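Local coordinates for protein beta-lactamase (Serratia marcescens, PDB 5GWA) that probably hydrolyses beta-lactam antibiotics to substituted beta-amino acids as a class A extended-spectrum enzyme, and is inhibited by avibactam, at residues A[11-15]-A[35-39]; A[104-110]-A[191-197]; A[171-175]-A[188-192]. All blocks are in the same frame, centred on the assembly; numbering follows the deposited sequence.

Contact 1: residues A[11-15]-A[35-39]. With NA (sodium ion), chain K.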
# COMPACT_ATOMS: atom_id res chain seq x y z
N ILE A 11 20.45 -10.90 -25.11
CA ILE A 11 19.67 -10.08 -24.20
C ILE A 11 19.37 -8.72 -24.84
O ILE A 11 18.24 -8.22 -24.83
CB ILE A 11 20.42 -9.89 -22.86
CG1 ILE A 11 20.41 -11.19 -22.05
CG2 ILE A 11 19.82 -8.74 -22.05
CD1 ILE A 11 21.33 -11.18 -20.85
N GLU A 12 20.37 -8.17 -25.52
CA GLU A 12 20.23 -6.91 -26.24
C GLU A 12 19.18 -7.02 -27.35
O GLU A 12 18.33 -6.15 -27.49
CB GLU A 12 21.60 -6.45 -26.77
CG GLU A 12 22.50 -5.91 -25.66
CD GLU A 12 23.88 -5.47 -26.12
OE1 GLU A 12 24.26 -5.83 -27.24
OE2 GLU A 12 24.62 -4.85 -25.32
N LYS A 13 19.12 -8.18 -28.00
CA LYS A 13 18.16 -8.38 -29.08
C LYS A 13 16.74 -8.49 -28.54
O LYS A 13 15.80 -7.91 -29.09
CB LYS A 13 18.53 -9.62 -29.89
CG LYS A 13 17.60 -9.87 -31.08
CD LYS A 13 18.15 -10.96 -31.99
CE LYS A 13 17.15 -11.33 -33.08
NZ LYS A 13 17.47 -12.66 -33.67
N TYR A 14 16.61 -9.21 -27.43
CA TYR A 14 15.33 -9.28 -26.69
C TYR A 14 14.79 -7.90 -26.31
O TYR A 14 13.58 -7.62 -26.39
CB TYR A 14 15.54 -10.16 -25.44
CG TYR A 14 14.31 -10.25 -24.54
CD1 TYR A 14 13.17 -10.92 -24.95
CD2 TYR A 14 14.24 -9.54 -23.36
CE1 TYR A 14 12.03 -10.94 -24.17
CE2 TYR A 14 13.14 -9.59 -22.56
CZ TYR A 14 12.02 -10.28 -22.97
OH TYR A 14 10.89 -10.29 -22.21
N LEU A 15 15.69 -7.02 -25.92
CA LEU A 15 15.33 -5.72 -25.43
C LEU A 15 14.98 -4.71 -26.54
O LEU A 15 14.36 -3.69 -26.27
CB LEU A 15 16.49 -5.18 -24.60
CG LEU A 15 16.63 -5.73 -23.20
CD1 LEU A 15 17.88 -5.11 -22.56
CD2 LEU A 15 15.38 -5.48 -22.37
N LEU A 35 28.56 -9.89 -16.66
CA LEU A 35 27.80 -9.39 -17.79
C LEU A 35 27.09 -8.11 -17.38
O LEU A 35 26.46 -8.07 -16.33
CB LEU A 35 26.77 -10.43 -18.22
CG LEU A 35 25.99 -10.11 -19.49
CD1 LEU A 35 25.83 -11.37 -20.32
CD2 LEU A 35 24.64 -9.50 -19.17
N ASN A 36 27.20 -7.06 -18.21
CA ASN A 36 26.55 -5.78 -17.97
C ASN A 36 25.82 -5.35 -19.23
O ASN A 36 26.35 -5.51 -20.34
CB ASN A 36 27.58 -4.72 -17.63
CG ASN A 36 28.23 -4.94 -16.29
OD1 ASN A 36 27.59 -5.28 -15.30
ND2 ASN A 36 29.54 -4.78 -16.26
N VAL A 37 24.61 -4.82 -19.09
CA VAL A 37 23.84 -4.24 -20.18
C VAL A 37 23.27 -2.90 -19.72
O VAL A 37 22.64 -2.82 -18.67
CB VAL A 37 22.69 -5.15 -20.63
CG1 VAL A 37 21.88 -4.49 -21.73
CG2 VAL A 37 23.24 -6.50 -21.07
N ASN A 38 23.51 -1.83 -20.49
CA ASN A 38 22.98 -0.51 -20.20
C ASN A 38 23.36 -0.06 -18.79
O ASN A 38 22.61 0.65 -18.13
CB ASN A 38 21.48 -0.46 -20.42
CG ASN A 38 21.10 -0.78 -21.84
OD1 ASN A 38 21.80 -0.41 -22.78
ND2 ASN A 38 19.99 -1.50 -22.01
N GLU A 39 24.57 -0.40 -18.36
CA GLU A 39 24.95 -0.27 -16.96
C GLU A 39 25.41 1.10 -16.52
O GLU A 39 25.62 1.31 -15.32
CB GLU A 39 25.99 -1.33 -16.56
CG GLU A 39 27.42 -1.02 -17.02
CD GLU A 39 27.72 -1.33 -18.48
OE1 GLU A 39 26.85 -1.77 -19.28
OE2 GLU A 39 28.91 -1.11 -18.82
NA NA K . 28.24 1.41 -14.32
O HOH W 1 30.50 1.18 -15.84
O HOH W 2 29.33 3.87 -14.34
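Val-37 faces helix 11-15 and divides its two methyls between three helix residues. With CG1 anti to the backbone N (chi1 178°), that methyl points out from the strand and meets Leu-15 CD1 at 4.1 Å, the two side chains reaching toward each other tip to tip. The same CG1 also takes the methylene CG of Glu-12, at 4.2 Å. The other methyl, CG2, turns to the branch methyl CG2 of Ile-11, again at 4.2 Å.

Ile-11 is the second mainstay, and it works in two directions. While CG2 serves Val-37, the longer arm runs on, nearly extended, so that CD1 comes to 4.1 Å from Leu-35 CD2, the two side chains crossing at a slant. Ile-11 thus bridges two residues on the same side of the strand. Glu-12 lies at the margin: the aliphatic part of its chain leans on Val-37, and the carboxylate makes no bond to strand 35-37.

No hydrogen bond crosses here; the interior is aliphatic, with polar side chains only at the margin. At the Asn-38 end, Leu-15 CD1 lies 4.2 Å from Asn-38 ND2, an amide nitrogen already given to Val-22 O. Asn-38 has a left-handed backbone conformation and turns the chain out of the strand. Beyond it, Glu-39 O binds a sodium ion at 2.8 Å, with two waters and Asp-165 as further ligands.

Helix and strand run nearly the same way, 23° apart, as the N-terminal helix lies against an edge strand of the five-stranded antiparallel sheet of the class A beta-lactamase fold. Strand 21-28 flanks the contact, pairing with Leu-35 and Val-37 and touching Leu-15 through Val-22, while helix 257-276 covers Ile-11 with Ile-267 and Val-271.

Contact 2: residues A[104-110]-A[191-197]. With NA (sodium ion), chain N; NA (sodium ion), chain T; NXL ((2S,5R)-1-formyl-5-[(sulfooxy)amino]piperidine-2-carboxamide), chain B.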
# COMPACT_ATOMS: atom_id res chain seq x y z
N ILE A 104 12.50 -6.25 10.41
CA ILE A 104 13.34 -6.49 9.25
C ILE A 104 12.73 -7.54 8.30
O ILE A 104 12.75 -7.34 7.08
CB ILE A 104 14.75 -6.94 9.66
CG1 ILE A 104 15.43 -5.85 10.41
CG2 ILE A 104 15.52 -7.38 8.42
CD1 ILE A 104 16.66 -6.29 11.19
N LYS A 105 12.13 -8.61 8.84
CA LYS A 105 11.54 -9.65 8.01
C LYS A 105 10.39 -9.05 7.21
O LYS A 105 10.29 -9.27 6.02
CB LYS A 105 11.00 -10.81 8.83
CG LYS A 105 12.09 -11.69 9.40
CD LYS A 105 11.44 -12.88 10.09
CE LYS A 105 12.46 -13.73 10.82
NZ LYS A 105 11.77 -14.92 11.38
N SER A 106 9.58 -8.21 7.83
CA SER A 106 8.49 -7.60 7.07
C SER A 106 9.03 -6.66 5.99
O SER A 106 8.49 -6.59 4.85
CB SER A 106 7.55 -6.86 8.00
OG SER A 106 6.36 -6.48 7.30
N THR A 107 10.00 -5.85 6.38
CA THR A 107 10.58 -4.82 5.50
C THR A 107 11.23 -5.45 4.27
O THR A 107 11.14 -4.91 3.17
CB THR A 107 11.63 -4.02 6.28
OG1 THR A 107 10.96 -3.35 7.36
CG2 THR A 107 12.25 -2.97 5.39
N VAL A 108 11.95 -6.56 4.47
CA VAL A 108 12.69 -7.18 3.37
C VAL A 108 11.85 -8.21 2.64
O VAL A 108 11.60 -8.07 1.44
CB VAL A 108 13.99 -7.85 3.85
CG1 VAL A 108 14.65 -8.65 2.74
CG2 VAL A 108 14.91 -6.80 4.41
N SER A 109 11.27 -9.18 3.34
CA SER A 109 10.56 -10.30 2.65
C SER A 109 9.22 -9.83 2.10
O SER A 109 8.77 -10.35 1.07
CB SER A 109 10.34 -11.49 3.58
OG SER A 109 11.61 -11.85 4.12
N HIS A 110 8.56 -8.90 2.78
CA HIS A 110 7.25 -8.42 2.36
C HIS A 110 7.28 -6.94 1.94
O HIS A 110 6.25 -6.40 1.64
CB HIS A 110 6.24 -8.63 3.47
CG HIS A 110 5.85 -10.05 3.63
ND1 HIS A 110 6.58 -10.98 4.34
CD2 HIS A 110 4.78 -10.70 3.13
CE1 HIS A 110 5.98 -12.16 4.25
NE2 HIS A 110 4.89 -12.01 3.51
N THR A 191 16.14 -14.30 5.12
CA THR A 191 15.03 -13.36 4.97
C THR A 191 14.81 -13.05 3.45
O THR A 191 13.67 -13.07 2.93
CB THR A 191 15.32 -12.11 5.78
OG1 THR A 191 15.39 -12.48 7.19
CG2 THR A 191 14.26 -11.10 5.59
N MET A 192 15.91 -12.97 2.73
CA MET A 192 15.86 -12.77 1.26
C MET A 192 15.38 -13.97 0.44
O MET A 192 14.70 -13.82 -0.57
CB MET A 192 17.23 -12.33 0.78
CG MET A 192 17.59 -10.92 1.23
SD MET A 192 19.24 -10.40 0.80
CE MET A 192 19.04 -10.24 -0.98
N ILE A 193 15.65 -15.19 0.92
CA ILE A 193 15.05 -16.38 0.33
C ILE A 193 13.58 -16.50 0.62
O ILE A 193 12.78 -16.91 -0.23
CB ILE A 193 15.81 -17.66 0.78
CG1 ILE A 193 17.27 -17.58 0.33
CG2 ILE A 193 15.15 -18.88 0.20
CD1 ILE A 193 18.18 -18.62 1.02
N GLU A 194 13.19 -16.03 1.82
CA GLU A 194 11.81 -16.01 2.27
C GLU A 194 10.97 -14.93 1.61
O GLU A 194 9.77 -14.87 1.83
CB GLU A 194 11.78 -15.85 3.80
CG GLU A 194 12.18 -17.13 4.55
CD GLU A 194 12.47 -16.96 6.03
OE1 GLU A 194 12.27 -15.86 6.60
OE2 GLU A 194 12.87 -17.98 6.66
N THR A 195 11.60 -14.04 0.85
CA THR A 195 10.83 -13.04 0.11
C THR A 195 9.67 -13.64 -0.64
O THR A 195 9.82 -14.66 -1.36
CB THR A 195 11.79 -12.27 -0.82
OG1 THR A 195 12.69 -11.51 -0.00
CG2 THR A 195 11.07 -11.34 -1.81
N THR A 196 8.48 -13.02 -0.52
CA THR A 196 7.30 -13.50 -1.19
C THR A 196 6.92 -12.65 -2.40
O THR A 196 6.05 -13.03 -3.19
CB THR A 196 6.08 -13.58 -0.26
OG1 THR A 196 5.84 -12.31 0.34
CG2 THR A 196 6.37 -14.57 0.84
N THR A 197 7.47 -11.44 -2.47
CA THR A 197 7.14 -10.50 -3.55
C THR A 197 7.80 -10.92 -4.84
O THR A 197 8.73 -11.69 -4.87
CB THR A 197 7.53 -9.06 -3.18
OG1 THR A 197 8.96 -8.98 -3.00
CG2 THR A 197 6.85 -8.67 -1.89
NA NA N . 9.50 -14.36 -4.35
NA NA T . 12.08 -15.77 -2.75
OAC NXL B . 9.41 -0.77 -4.32
CAN NXL B . 8.91 -0.93 -3.21
N NXL B . 7.71 -0.70 -2.91
CAJ NXL B . 7.13 -1.21 -1.69
CA NXL B . 6.84 -0.06 -3.89
C NXL B . 6.34 1.29 -3.51
O NXL B . 6.53 1.76 -2.40
NAA NXL B . 5.56 1.88 -4.42
CB NXL B . 5.68 -0.98 -4.18
CAH NXL B . 5.04 -1.55 -2.94
CAO NXL B . 6.06 -2.22 -2.03
NAK NXL B . 6.66 -3.48 -2.52
OAL NXL B . 6.64 -3.67 -3.82
SAR NXL B . 7.70 -4.65 -4.35
OAD NXL B . 6.99 -5.88 -4.46
OAE NXL B . 8.19 -4.42 -5.66
OAG NXL B . 8.99 -4.37 -3.40
O HOH W 3 10.84 -16.47 8.94
O HOH W 4 10.92 -8.03 -1.38
O HOH W 5 11.14 -13.40 6.40
O HOH W 6 3.16 -13.10 1.21
O HOH W 7 8.12 -16.62 -3.86
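Thr-191 sets its side chain as a knob among Ile-104, Lys-105, Val-108 and Ser-109, and this is where the contact is tightest. Its methyl CG2, anti to the backbone N (chi1 -63° for OG1), lies 3.7 Å from Val-108 CB, while OG1 is bonded to Phe-187 O in its own helix. Beside the knob, Ser-109 OG donates to Thr-191 O over 2.7 Å, coming from above the carbonyl plane. Val-108 CG1 extends the apolar patch to Met-192 CG, 4.0 Å away.

From the loop after helix 182-193, Thr-196 N donates to Ser-109 O at 3.1 Å, nearly straight at 166°.

The outer side is looser and wet. Lys-105 NZ and Glu-194 OE1 do not touch; one water joins them, and a second links the same OE1 to Ser-109 OG. On the far flank Thr-196 OG1 lies over one face of the His-110 ring, 3.2 Å above its plane, and a further water is hydrogen-bonded to both; Asp-89 and Pro-92 of the second subunit pack here.

Thr-197 CB is 3.5 Å from OAD of the bound inhibitor; its OG1, hydrogen-bonded to Thr-216, shares a water with Val-108 O. Segment 104-110 runs directly into Ser-111, which also bonds the inhibitor, so the two direct bonds are consistent with holding these pocket elements in a fixed relation.

Contact 3: residues A[171-175]-A[188-192]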
# COMPACT_ATOMS: atom_id res chain seq x y z
N LEU A 171 25.95 -7.21 -3.78
CA LEU A 171 25.39 -8.53 -3.49
C LEU A 171 26.46 -9.60 -3.31
O LEU A 171 26.31 -10.49 -2.48
CB LEU A 171 24.42 -8.97 -4.59
CG LEU A 171 23.09 -8.22 -4.61
CD1 LEU A 171 22.43 -8.39 -5.95
CD2 LEU A 171 22.14 -8.66 -3.51
N LYS A 172 27.55 -9.49 -4.08
CA LYS A 172 28.65 -10.45 -3.98
C LYS A 172 29.47 -10.29 -2.69
O LYS A 172 29.71 -11.29 -2.00
CB LYS A 172 29.54 -10.34 -5.21
CG LYS A 172 30.75 -11.25 -5.19
CD LYS A 172 31.44 -11.23 -6.54
CE LYS A 172 32.64 -12.16 -6.58
NZ LYS A 172 33.04 -12.48 -7.98
N LYS A 173 29.74 -9.05 -2.29
CA LYS A 173 30.39 -8.74 -1.00
C LYS A 173 29.54 -9.34 0.11
O LYS A 173 30.01 -10.02 1.02
CB LYS A 173 30.51 -7.24 -0.80
CG LYS A 173 31.54 -6.58 -1.70
CD LYS A 173 31.80 -5.14 -1.27
CE LYS A 173 32.78 -4.46 -2.19
NZ LYS A 173 34.17 -4.73 -1.70
N PHE A 174 28.23 -9.15 -0.01
CA PHE A 174 27.33 -9.69 1.01
C PHE A 174 27.36 -11.23 1.03
O PHE A 174 27.44 -11.82 2.13
CB PHE A 174 25.89 -9.21 0.74
CG PHE A 174 24.84 -10.03 1.42
CD1 PHE A 174 24.70 -9.99 2.79
CD2 PHE A 174 23.92 -10.76 0.68
CE1 PHE A 174 23.74 -10.73 3.42
CE2 PHE A 174 22.94 -11.51 1.31
CZ PHE A 174 22.82 -11.45 2.69
N TYR A 175 27.22 -11.88 -0.13
CA TYR A 175 27.04 -13.33 -0.17
C TYR A 175 28.27 -14.04 0.35
O TYR A 175 28.16 -15.12 0.94
CB TYR A 175 26.70 -13.85 -1.59
CG TYR A 175 26.02 -15.17 -1.52
CD1 TYR A 175 24.66 -15.25 -1.31
CD2 TYR A 175 26.75 -16.36 -1.49
CE1 TYR A 175 24.01 -16.47 -1.15
CE2 TYR A 175 26.11 -17.58 -1.31
CZ TYR A 175 24.74 -17.63 -1.13
OH TYR A 175 24.05 -18.81 -0.89
N LEU A 188 19.85 -12.36 7.34
CA LEU A 188 19.45 -11.58 6.15
C LEU A 188 19.30 -12.47 4.94
O LEU A 188 18.30 -12.35 4.17
CB LEU A 188 20.41 -10.45 5.88
CG LEU A 188 20.02 -9.56 4.70
CD1 LEU A 188 18.59 -9.03 4.79
CD2 LEU A 188 21.03 -8.46 4.52
N LEU A 189 20.23 -13.41 4.77
CA LEU A 189 20.08 -14.34 3.63
C LEU A 189 18.79 -15.14 3.70
O LEU A 189 18.07 -15.27 2.71
CB LEU A 189 21.30 -15.28 3.52
CG LEU A 189 21.28 -16.22 2.30
CD1 LEU A 189 21.19 -15.49 0.99
CD2 LEU A 189 22.55 -17.07 2.28
N ASN A 190 18.46 -15.71 4.88
CA ASN A 190 17.23 -16.46 5.00
C ASN A 190 16.05 -15.54 4.67
O ASN A 190 15.11 -15.96 4.00
CB ASN A 190 17.06 -17.04 6.41
CG ASN A 190 17.89 -18.30 6.63
OD1 ASN A 190 18.13 -19.07 5.72
ND2 ASN A 190 18.24 -18.55 7.87
N THR A 191 16.14 -14.30 5.12
CA THR A 191 15.03 -13.36 4.97
C THR A 191 14.81 -13.05 3.45
O THR A 191 13.67 -13.07 2.93
CB THR A 191 15.32 -12.11 5.78
OG1 THR A 191 15.39 -12.48 7.19
CG2 THR A 191 14.26 -11.10 5.59
N MET A 192 15.91 -12.97 2.73
CA MET A 192 15.86 -12.77 1.26
C MET A 192 15.38 -13.97 0.44
O MET A 192 14.70 -13.82 -0.57
CB MET A 192 17.23 -12.33 0.78
CG MET A 192 17.59 -10.92 1.23
SD MET A 192 19.24 -10.40 0.80
CE MET A 192 19.04 -10.24 -0.98
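The Phe-174 ring pushes its outer end between three residues of helix 188-192. CE1 meets Leu-188 CD2 at 3.7 Å. On the other flank CE2 is 3.9 Å from Met-192 SD. Between them CZ points at the helix backbone itself, with Leu-189 N at the ring edge, in its plane, and Leu-189 CB 4.2 Å from CZ.

The sulfur makes a Met-aromatic contact, 4.8 Å from the ring centroid and 49° off the normal, so it stands obliquely to the ring. A bend at the far end of the Met-192 chain turns CE onward to Leu-171, whose CD2 it approaches at 4.3 Å. Leu-189 also reaches Tyr-175, through its methyls: both come in obliquely from one side of the ring, CD1 at 3.7 Å from CE1 and CD2 near both CE1 and OH.

These are successive helices of the all-alpha part of the class A beta-lactamase fold, running at 121° to each other and joined by side chains alone, without a hydrogen bond between the two segments.

Phe-174 reaches across because its CG is anti to the backbone N (chi1 161°), and further rings hold it there: Phe-51 of helix 49-63 meets it edge-to-face, and Tyr-185 lies against it with planes at an angle. Leu-55 and Leu-58 of the same central helix back Leu-188. Ile-235 of strand 227-237 touches Leu-171, Phe-174 and Tyr-175, so the helix 164-175 is packed against the sheet as well, with His-243 meeting the Tyr-175 ring.

Overall arrangement
From the N terminus, contact 1 comes first: it closes the run from helix 4-15 through strand 21-28 to strand 34-37 and finishes before the others begin. Contact 2 spans a much longer stretch, from helix 100-109 over the helical middle of the chain to the end of helix 182-193. Contact 3 closes a short connection that falls within that stretch, and both finish on helix 182-193, sharing Thr-191 and Met-192; their centres are 12 Å apart. Contacts 1 and 2 lie on opposite sides of the chain's centre. Contact 1 ties the N-terminal helix to the sheet edge; contact 3 joins two helices, and contact 2 joins a helix end to the helix and loop leading to the inhibitor.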